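Long-range contacts in FdxN element excision controlling factor protein (Anabaena variabilis, PDB 2OKF), which probably binds nucleic acid and is thought to help control excision of the fdxN element during rearrangement of cyanobacterial nitrogen-fixation genes: residues 13-18 with 133-138; 100-105 with 127-132. All blocks are in the same frame, centred on the assembly; numbering follows the deposited sequence. Where two conformers were deposited one is given.

How a helix from the start of the chain packs beside the last strand is well illustrated here. From the N terminus, helix 6-18 comes first, and its last turns pack against strand 134-139, almost at the other end of the chain, so contact 1 closes a loop of 114 residues. Within that loop the chain builds the strands up to 94-101, and contact 2 then closes a much shorter one, joining the end of this strand and the start of helix 102-106 to strand 125-129. Contact 2 is thus nested inside contact 1. The two meet where V127 pairs with F136 and Q137, making strands 125-129 and 134-139 neighbours in one sheet, and helix 6-18 also touches Y128.

Contact 1. Residues 13-18 with 133-138; sequences KTALKK and EVIFQW
A15 and V134 bring the backbones together, their CA atoms 4.2 Å apart, where the end of helix 6-18 crosses the edge strand at 78° between chain directions. This is helix-on-sheet packing in a domain assigned to the PDDEXK clan, and the strand enters it through a G1 beta bulge, E133 and V134 both facing D129. The small methyl of A15 permits the close approach: its CB lies 3.6 Å from V134 C, while A15 CA makes a CH...O contact with E133 O. One water bridges the backbones, donating to A15 O and accepting from I135 N; another donates to both E133 OE1 and T14 OG1, the latter also hydrogen-bonded to E10 O. Farther along the strand, I135 and W138 meet L16 of the helix, whose CB points away but whose end comes back, CD2 lying 3.8 Å from I135 CD1. The same methyl lies 4.1 Å from W138 CH2, the two side chains crossing at about a right angle. At the other end K18 leaves the helix with CG anti to its carbonyl carbon (chi1 -76°) and, extended from there on, passes V134 CG1. Its NZ donates to E133 O at 3.0 Å, approaching from above the carbonyl plane rather than along a lone pair.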
ATOM      1  N   LYS A  13     -20.287   7.850  -7.380  1.00 22.92           N
ATOM      2  CA  LYS A  13     -20.648   8.433  -8.663  1.00 23.22           C
ATOM      3  C   LYS A  13     -21.798   9.399  -8.495  1.00 23.00           C
ATOM      4  O   LYS A  13     -21.807  10.477  -9.068  1.00 23.30           O
ATOM      5  CB  LYS A  13     -20.979   7.342  -9.689  1.00 23.86           C
ATOM      6  CG  LYS A  13     -19.782   6.602 -10.161  1.00 28.88           C
ATOM      7  CD  LYS A  13     -20.095   5.359 -10.995  1.00 34.46           C
ATOM      8  CE  LYS A  13     -20.723   5.671 -12.318  1.00 43.33           C
ATOM      9  NZ  LYS A  13     -20.731   4.403 -13.175  1.00 42.82           N
ATOM     10  N   THR A  14     -22.804   8.990  -7.717  1.00 22.53           N
ATOM     11  CA  THR A  14     -23.964   9.823  -7.440  1.00 24.07           C
ATOM     12  C   THR A  14     -23.546  11.110  -6.742  1.00 21.70           C
ATOM     13  O   THR A  14     -23.961  12.205  -7.166  1.00 23.00           O
ATOM     14  CB  THR A  14     -24.996   9.047  -6.634  1.00 25.45           C
ATOM     15  OG1 THR A  14     -25.528   8.028  -7.504  1.00 24.69           O
ATOM     16  CG2 THR A  14     -26.140   9.936  -6.132  1.00 24.29           C
ATOM     17  N   ALA A  15     -22.694  10.981  -5.732  1.00 22.02           N
ATOM     18  CA  ALA A  15     -22.207  12.131  -4.975  1.00 21.56           C
ATOM     19  C   ALA A  15     -21.445  13.087  -5.889  1.00 21.05           C
ATOM     20  O   ALA A  15     -21.629  14.296  -5.839  1.00 22.41           O
ATOM     21  CB  ALA A  15     -21.359  11.661  -3.857  1.00 22.63           C
ATOM     22  N   LEU A  16     -20.584  12.528  -6.743  1.00 18.95           N
ATOM     23  CA  LEU A  16     -19.849  13.342  -7.713  1.00 19.74           C
ATOM     24  C   LEU A  16     -20.812  14.110  -8.638  1.00 21.19           C
ATOM     25  O   LEU A  16     -20.665  15.334  -8.833  1.00 21.01           O
ATOM     26  CB  LEU A  16     -18.904  12.470  -8.560  1.00 19.81           C
ATOM     27  CG  LEU A  16     -17.622  12.042  -7.850  1.00 21.89           C
ATOM     28  CD1 LEU A  16     -16.954  10.884  -8.574  1.00 24.51           C
ATOM     29  CD2 LEU A  16     -16.699  13.222  -7.747  1.00 23.30           C
ATOM     30  N   LYS A  17     -21.776  13.403  -9.218  1.00 20.55           N
ATOM     31  CA  LYS A  17     -22.685  14.064 -10.154  1.00 22.25           C
ATOM     32  C   LYS A  17     -23.521  15.159  -9.479  1.00 22.53           C
ATOM     33  O   LYS A  17     -23.779  16.196 -10.098  1.00 22.78           O
ATOM     34  CB  LYS A  17     -23.558  13.009 -10.827  1.00 23.16           C
ATOM     35  CG  LYS A  17     -22.755  12.244 -11.817  1.00 24.27           C
ATOM     36  CD  LYS A  17     -23.579  11.212 -12.541  1.00 26.78           C
ATOM     37  CE  LYS A  17     -23.926  10.062 -11.672  1.00 28.76           C
ATOM     38  NZ  LYS A  17     -24.885   9.168 -12.413  1.00 35.79           N
ATOM     39  N   LYS A  18     -23.900  14.979  -8.227  1.00 21.13           N
ATOM     40  CA  LYS A  18     -24.637  16.012  -7.514  1.00 21.25           C
ATOM     41  C   LYS A  18     -23.845  17.316  -7.392  1.00 21.03           C
ATOM     42  O   LYS A  18     -24.425  18.406  -7.291  1.00 22.33           O
ATOM     43  CB  LYS A  18     -25.001  15.550  -6.113  1.00 23.34           C
ATOM     44  CG  LYS A  18     -26.138  14.580  -6.041  1.00 23.74           C
ATOM     45  CD  LYS A  18     -26.453  14.310  -4.558  1.00 24.21           C
ATOM     46  CE  LYS A  18     -27.482  13.253  -4.412  1.00 25.11           C
ATOM     47  NZ  LYS A  18     -27.660  12.806  -3.007  1.00 20.66           N
ATOM     48  N   GLU A 133     -25.553  10.180   0.040  0.50 20.10           N
ATOM     49  CA  GLU A 133     -24.855  10.135  -1.243  0.50 19.74           C
ATOM     50  C   GLU A 133     -24.411  11.513  -1.695  0.50 18.98           C
ATOM     51  O   GLU A 133     -24.749  11.958  -2.784  0.50 19.75           O
ATOM     52  CB  GLU A 133     -25.716   9.470  -2.313  0.50 19.64           C
ATOM     53  CG  GLU A 133     -26.375   8.167  -1.837  0.50 19.31           C
ATOM     54  CD  GLU A 133     -26.915   7.323  -2.964  0.50 23.07           C
ATOM     55  OE1 GLU A 133     -26.248   7.200  -4.001  0.50 19.85           O
ATOM     56  OE2 GLU A 133     -28.003   6.733  -2.790  0.50 29.27           O
ATOM     57  N   VAL A 134     -23.636  12.166  -0.833  1.00 20.14           N
ATOM     58  CA  VAL A 134     -23.114  13.506  -1.116  1.00 19.46           C
ATOM     59  C   VAL A 134     -21.627  13.566  -0.760  1.00 21.21           C
ATOM     60  O   VAL A 134     -21.145  12.804   0.103  1.00 21.15           O
ATOM     61  CB  VAL A 134     -23.871  14.593  -0.308  1.00 19.61           C
ATOM     62  CG1 VAL A 134     -25.329  14.664  -0.735  1.00 21.88           C
ATOM     63  CG2 VAL A 134     -23.739  14.387   1.204  1.00 21.99           C
ATOM     64  N   ILE A 135     -20.950  14.516  -1.378  1.00 19.98           N
ATOM     65  CA  ILE A 135     -19.557  14.820  -1.035  1.00 20.88           C
ATOM     66  C   ILE A 135     -19.576  15.807   0.138  1.00 20.18           C
ATOM     67  O   ILE A 135     -20.168  16.899   0.079  1.00 21.28           O
ATOM     68  CB  ILE A 135     -18.809  15.463  -2.215  1.00 20.91           C
ATOM     69  CG1 ILE A 135     -18.781  14.484  -3.418  1.00 22.26           C
ATOM     70  CG2 ILE A 135     -17.426  15.872  -1.781  1.00 21.81           C
ATOM     71  CD1 ILE A 135     -17.978  14.930  -4.575  1.00 24.68           C
ATOM     72  N   PHE A 136     -18.992  15.370   1.228  1.00 21.73           N
ATOM     73  CA  PHE A 136     -18.833  16.192   2.422  1.00 21.74           C
ATOM     74  C   PHE A 136     -17.608  17.090   2.376  1.00 21.65           C
ATOM     75  O   PHE A 136     -17.691  18.272   2.693  1.00 22.98           O
ATOM     76  CB  PHE A 136     -18.773  15.313   3.677  1.00 22.58           C
ATOM     77  CG  PHE A 136     -18.365  16.062   4.915  1.00 21.11           C
ATOM     78  CD1 PHE A 136     -19.105  17.116   5.387  1.00 22.28           C
ATOM     79  CD2 PHE A 136     -17.173  15.748   5.555  1.00 22.99           C
ATOM     80  CE1 PHE A 136     -18.728  17.797   6.535  1.00 22.57           C
ATOM     81  CE2 PHE A 136     -16.783  16.440   6.664  1.00 22.62           C
ATOM     82  CZ  PHE A 136     -17.539  17.458   7.154  1.00 23.78           C
ATOM     83  N   GLN A 137     -16.462  16.539   1.990  1.00 21.61           N
ATOM     84  CA  GLN A 137     -15.230  17.308   2.044  0.50 21.54           C
ATOM     85  C   GLN A 137     -14.192  16.772   1.098  1.00 23.06           C
ATOM     86  O   GLN A 137     -14.046  15.555   0.997  1.00 24.56           O
ATOM     87  CB  GLN A 137     -14.673  17.222   3.483  0.50 23.37           C
ATOM     88  CG  GLN A 137     -13.440  18.060   3.775  0.50 26.45           C
ATOM     89  CD  GLN A 137     -13.016  17.985   5.243  0.50 25.75           C
ATOM     90  OE1 GLN A 137     -13.687  17.382   6.065  0.50 33.23           O
ATOM     91  NE2 GLN A 137     -11.891  18.604   5.563  0.50 34.96           N
ATOM     92  N   TRP A 138     -13.499  17.677   0.437  1.00 22.63           N
ATOM     93  CA  TRP A 138     -12.293  17.342  -0.312  1.00 22.17           C
ATOM     94  C   TRP A 138     -11.089  17.718   0.569  1.00 23.06           C
ATOM     95  O   TRP A 138     -11.035  18.832   1.095  1.00 23.48           O
ATOM     96  CB  TRP A 138     -12.217  18.124  -1.564  1.00 23.13           C
ATOM     97  CG  TRP A 138     -13.238  17.828  -2.593  1.00 22.00           C
ATOM     98  CD1 TRP A 138     -14.373  18.520  -2.834  1.00 23.71           C
ATOM     99  CD2 TRP A 138     -13.196  16.765  -3.540  1.00 21.87           C
ATOM    100  NE1 TRP A 138     -15.026  17.983  -3.909  1.00 23.32           N
ATOM    101  CE2 TRP A 138     -14.332  16.896  -4.364  1.00 20.16           C
ATOM    102  CE3 TRP A 138     -12.304  15.755  -3.815  1.00 23.31           C
ATOM    103  CZ2 TRP A 138     -14.585  16.041  -5.442  1.00 20.33           C
ATOM    104  CZ3 TRP A 138     -12.556  14.903  -4.896  1.00 23.47           C
ATOM    105  CH2 TRP A 138     -13.681  15.051  -5.692  1.00 23.16           C
TER
HETATM  106  O   HOH W   1     -26.229   5.531  -6.085  1.00 46.00           O
HETATM  107  O   HOH W   2     -22.372  15.747  -3.562  1.00 14.36           O

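Contact 2. Residues 100-105 with 127-132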
ATOM      1  N   VAL A 100     -13.439   7.982   0.948  1.00 21.42           N
ATOM      2  CA  VAL A 100     -13.629   7.394   2.265  0.50 22.64           C
ATOM      3  C   VAL A 100     -15.054   7.751   2.776  1.00 22.42           C
ATOM      4  O   VAL A 100     -15.401   8.918   2.727  1.00 22.42           O
ATOM      5  CB  VAL A 100     -12.582   8.101   3.229  0.50 22.40           C
ATOM      6  CG1 VAL A 100     -12.609   7.546   4.640  0.50 22.37           C
ATOM      7  CG2 VAL A 100     -11.147   8.025   2.682  0.50 22.93           C
ATOM      8  N   PRO A 101     -15.797   6.817   3.324  1.00 22.13           N
ATOM      9  CA  PRO A 101     -17.053   7.221   3.982  1.00 22.66           C
ATOM     10  C   PRO A 101     -16.827   8.143   5.171  1.00 22.80           C
ATOM     11  O   PRO A 101     -15.804   8.079   5.855  1.00 22.84           O
ATOM     12  CB  PRO A 101     -17.634   5.883   4.445  1.00 23.29           C
ATOM     13  CG  PRO A 101     -17.069   4.888   3.532  1.00 25.77           C
ATOM     14  CD  PRO A 101     -15.673   5.339   3.295  1.00 24.25           C
ATOM     15  N   LEU A 102     -17.773   9.020   5.430  1.00 22.15           N
ATOM     16  CA  LEU A 102     -17.683   9.945   6.525  1.00 21.53           C
ATOM     17  C   LEU A 102     -17.537   9.230   7.847  1.00 21.64           C
ATOM     18  O   LEU A 102     -16.824   9.706   8.713  1.00 22.82           O
ATOM     19  CB  LEU A 102     -18.942  10.802   6.579  1.00 24.10           C
ATOM     20  CG  LEU A 102     -18.949  11.914   7.617  1.00 21.88           C
ATOM     21  CD1 LEU A 102     -17.707  12.801   7.619  1.00 27.29           C
ATOM     22  CD2 LEU A 102     -20.255  12.746   7.404  1.00 26.81           C
ATOM     23  N   THR A 103     -18.257   8.130   8.021  1.00 23.92           N
ATOM     24  CA  THR A 103     -18.155   7.359   9.278  1.00 24.69           C
ATOM     25  C   THR A 103     -16.720   6.885   9.502  1.00 23.05           C
ATOM     26  O   THR A 103     -16.199   7.001  10.614  1.00 24.64           O
ATOM     27  CB  THR A 103     -19.123   6.183   9.343  1.00 23.88           C
ATOM     28  OG1 THR A 103     -18.919   5.278   8.263  1.00 27.85           O
ATOM     29  CG2 THR A 103     -20.572   6.695   9.358  1.00 27.80           C
ATOM     30  N   THR A 104     -16.093   6.381   8.447  1.00 22.54           N
ATOM     31  CA  THR A 104     -14.706   5.936   8.514  1.00 22.81           C
ATOM     32  C   THR A 104     -13.766   7.100   8.784  1.00 23.32           C
ATOM     33  O   THR A 104     -12.817   7.004   9.605  1.00 24.21           O
ATOM     34  CB  THR A 104     -14.328   5.311   7.178  1.00 25.08           C
ATOM     35  OG1 THR A 104     -15.335   4.352   6.808  1.00 24.96           O
ATOM     36  CG2 THR A 104     -12.952   4.638   7.251  1.00 26.63           C
ATOM     37  N   TYR A 105     -14.013   8.204   8.081  1.00 23.86           N
ATOM     38  CA  TYR A 105     -13.242   9.415   8.244  1.00 22.07           C
ATOM     39  C   TYR A 105     -13.244   9.905   9.706  1.00 24.12           C
ATOM     40  O   TYR A 105     -12.227  10.317  10.230  1.00 24.49           O
ATOM     41  CB  TYR A 105     -13.765  10.529   7.304  1.00 24.06           C
ATOM     42  CG  TYR A 105     -12.970  11.809   7.438  1.00 23.73           C
ATOM     43  CD1 TYR A 105     -11.642  11.876   7.017  1.00 27.67           C
ATOM     44  CD2 TYR A 105     -13.547  12.933   7.975  1.00 27.03           C
ATOM     45  CE1 TYR A 105     -10.906  13.043   7.168  1.00 28.67           C
ATOM     46  CE2 TYR A 105     -12.834  14.108   8.125  1.00 31.33           C
ATOM     47  CZ  TYR A 105     -11.516  14.162   7.700  1.00 31.47           C
ATOM     48  OH  TYR A 105     -10.831  15.348   7.863  1.00 39.69           O
ATOM     49  N   VAL A 127     -14.212  12.712   1.050  1.00 21.74           N
ATOM     50  CA  VAL A 127     -15.016  12.160   2.139  1.00 21.68           C
ATOM     51  C   VAL A 127     -16.470  12.306   1.726  1.00 20.74           C
ATOM     52  O   VAL A 127     -16.947  13.415   1.421  1.00 22.22           O
ATOM     53  CB  VAL A 127     -14.783  12.914   3.447  1.00 21.48           C
ATOM     54  CG1 VAL A 127     -15.528  12.288   4.559  1.00 25.81           C
ATOM     55  CG2 VAL A 127     -13.272  12.909   3.806  1.00 23.17           C
ATOM     56  N   TYR A 128     -17.136  11.171   1.671  1.00 20.39           N
ATOM     57  CA  TYR A 128     -18.539  11.115   1.206  1.00 21.57           C
ATOM     58  C   TYR A 128     -19.446  10.517   2.248  1.00 23.28           C
ATOM     59  O   TYR A 128     -19.055   9.676   3.005  1.00 22.27           O
ATOM     60  CB  TYR A 128     -18.670  10.358  -0.113  1.00 21.59           C
ATOM     61  CG  TYR A 128     -18.343   8.894  -0.094  1.00 22.91           C
ATOM     62  CD1 TYR A 128     -17.027   8.424  -0.127  1.00 21.48           C
ATOM     63  CD2 TYR A 128     -19.351   7.935  -0.071  1.00 24.12           C
ATOM     64  CE1 TYR A 128     -16.763   7.114  -0.117  1.00 21.99           C
ATOM     65  CE2 TYR A 128     -19.093   6.613  -0.036  1.00 24.47           C
ATOM     66  CZ  TYR A 128     -17.785   6.174  -0.078  1.00 23.83           C
ATOM     67  OH  TYR A 128     -17.509   4.817  -0.075  1.00 24.95           O
ATOM     68  N   ASP A 129     -20.660  11.039   2.308  1.00 21.62           N
ATOM     69  CA  ASP A 129     -21.696  10.558   3.191  1.00 21.09           C
ATOM     70  C   ASP A 129     -22.453   9.479   2.438  1.00 21.93           C
ATOM     71  O   ASP A 129     -23.047   9.712   1.386  1.00 22.05           O
ATOM     72  CB  ASP A 129     -22.613  11.701   3.578  1.00 20.31           C
ATOM     73  CG  ASP A 129     -23.632  11.286   4.582  1.00 23.14           C
ATOM     74  OD1 ASP A 129     -24.535  10.490   4.240  1.00 24.50           O
ATOM     75  OD2 ASP A 129     -23.514  11.750   5.733  1.00 26.70           O
ATOM     76  N   VAL A 130     -22.434   8.275   2.975  1.00 22.23           N
ATOM     77  CA  VAL A 130     -23.019   7.138   2.268  1.00 22.78           C
ATOM     78  C   VAL A 130     -24.544   7.174   2.156  1.00 21.94           C
ATOM     79  O   VAL A 130     -25.121   6.973   1.064  1.00 23.25           O
ATOM     80  CB  VAL A 130     -22.568   5.809   2.944  1.00 24.66           C
ATOM     81  CG1 VAL A 130     -23.328   4.626   2.375  1.00 25.48           C
ATOM     82  CG2 VAL A 130     -21.050   5.628   2.815  1.00 25.12           C
ATOM     83  N   GLU A 131     -25.224   7.436   3.270  1.00 20.89           N
ATOM     84  CA  GLU A 131     -26.685   7.408   3.292  1.00 24.54           C
ATOM     85  C   GLU A 131     -27.279   8.497   2.401  1.00 21.32           C
ATOM     86  O   GLU A 131     -28.253   8.266   1.690  1.00 22.79           O
ATOM     87  CB  GLU A 131     -27.194   7.547   4.727  1.00 25.33           C
ATOM     88  CG  GLU A 131     -28.703   7.484   4.846  1.00 30.22           C
ATOM     89  CD  GLU A 131     -29.210   7.492   6.298  1.00 35.40           C
ATOM     90  OE1 GLU A 131     -28.422   7.798   7.225  1.00 47.47           O
ATOM     91  OE2 GLU A 131     -30.418   7.200   6.502  1.00 47.93           O
ATOM     92  N   GLN A 132     -26.708   9.689   2.447  1.00 21.10           N
ATOM     93  CA  GLN A 132     -27.243  10.788   1.654  1.00 21.43           C
ATOM     94  C   GLN A 132     -26.649  10.902   0.266  1.00 20.74           C
ATOM     95  O   GLN A 132     -27.166  11.626  -0.576  1.00 21.52           O
ATOM     96  CB  GLN A 132     -27.056  12.099   2.404  1.00 22.55           C
ATOM     97  CG  GLN A 132     -27.823  12.165   3.690  1.00 26.17           C
ATOM     98  CD  GLN A 132     -29.259  11.809   3.516  1.00 27.31           C
ATOM     99  OE1 GLN A 132     -29.914  12.232   2.536  1.00 31.91           O
ATOM    100  NE2 GLN A 132     -29.792  11.047   4.468  1.00 27.81           N
TER
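V127 meets both the strand and the helix of 100-105. Its backbone forms a parallel bridge with V100, and its side chain rises under the first helical turn, where CG1 packs 3.7 Å from L102 CA and also touches Y105 CB. The other branch, CG2, lies over one face of the Y105 ring, 3.9 Å from its centroid, a CH-pi contact. Y128 then uses both backbone groups in the parallel manner: its N donates to V100 O at 3.0 Å, and its O accepts from L102 N at 2.8 Å. The second bond is bent, 137° at the hydrogen, consistent with L102 already turning into the helix that starts right after P101, at the N-cap position. Strands 94-101 and 125-129 are thus the two ends of a beta-alpha-beta crossover, with helices 102-106 and 112-120 between them. The Y128 ring, its CG held between backbone N and carbonyl carbon (chi1 66°), receives P101 CA over one face, 4.2 Å from the centroid. P101 CG runs beside it to within 3.6 Å of Y128 OH, which is hydrogen-bonded to K61 O. A serine at Y128 would probably leave K61 O without that hydroxyl and open a gap between P101 and the helix residues F8, V11 and V12. D129 OD2 merely touches the methyl L102 CD2, whereas V130 CG2 packs 3.8 Å from P101 CB. Beyond the strand, Q132 N donates to D129 OD1 at 2.9 Å, nearly straight at 168°, closing an Asx motif.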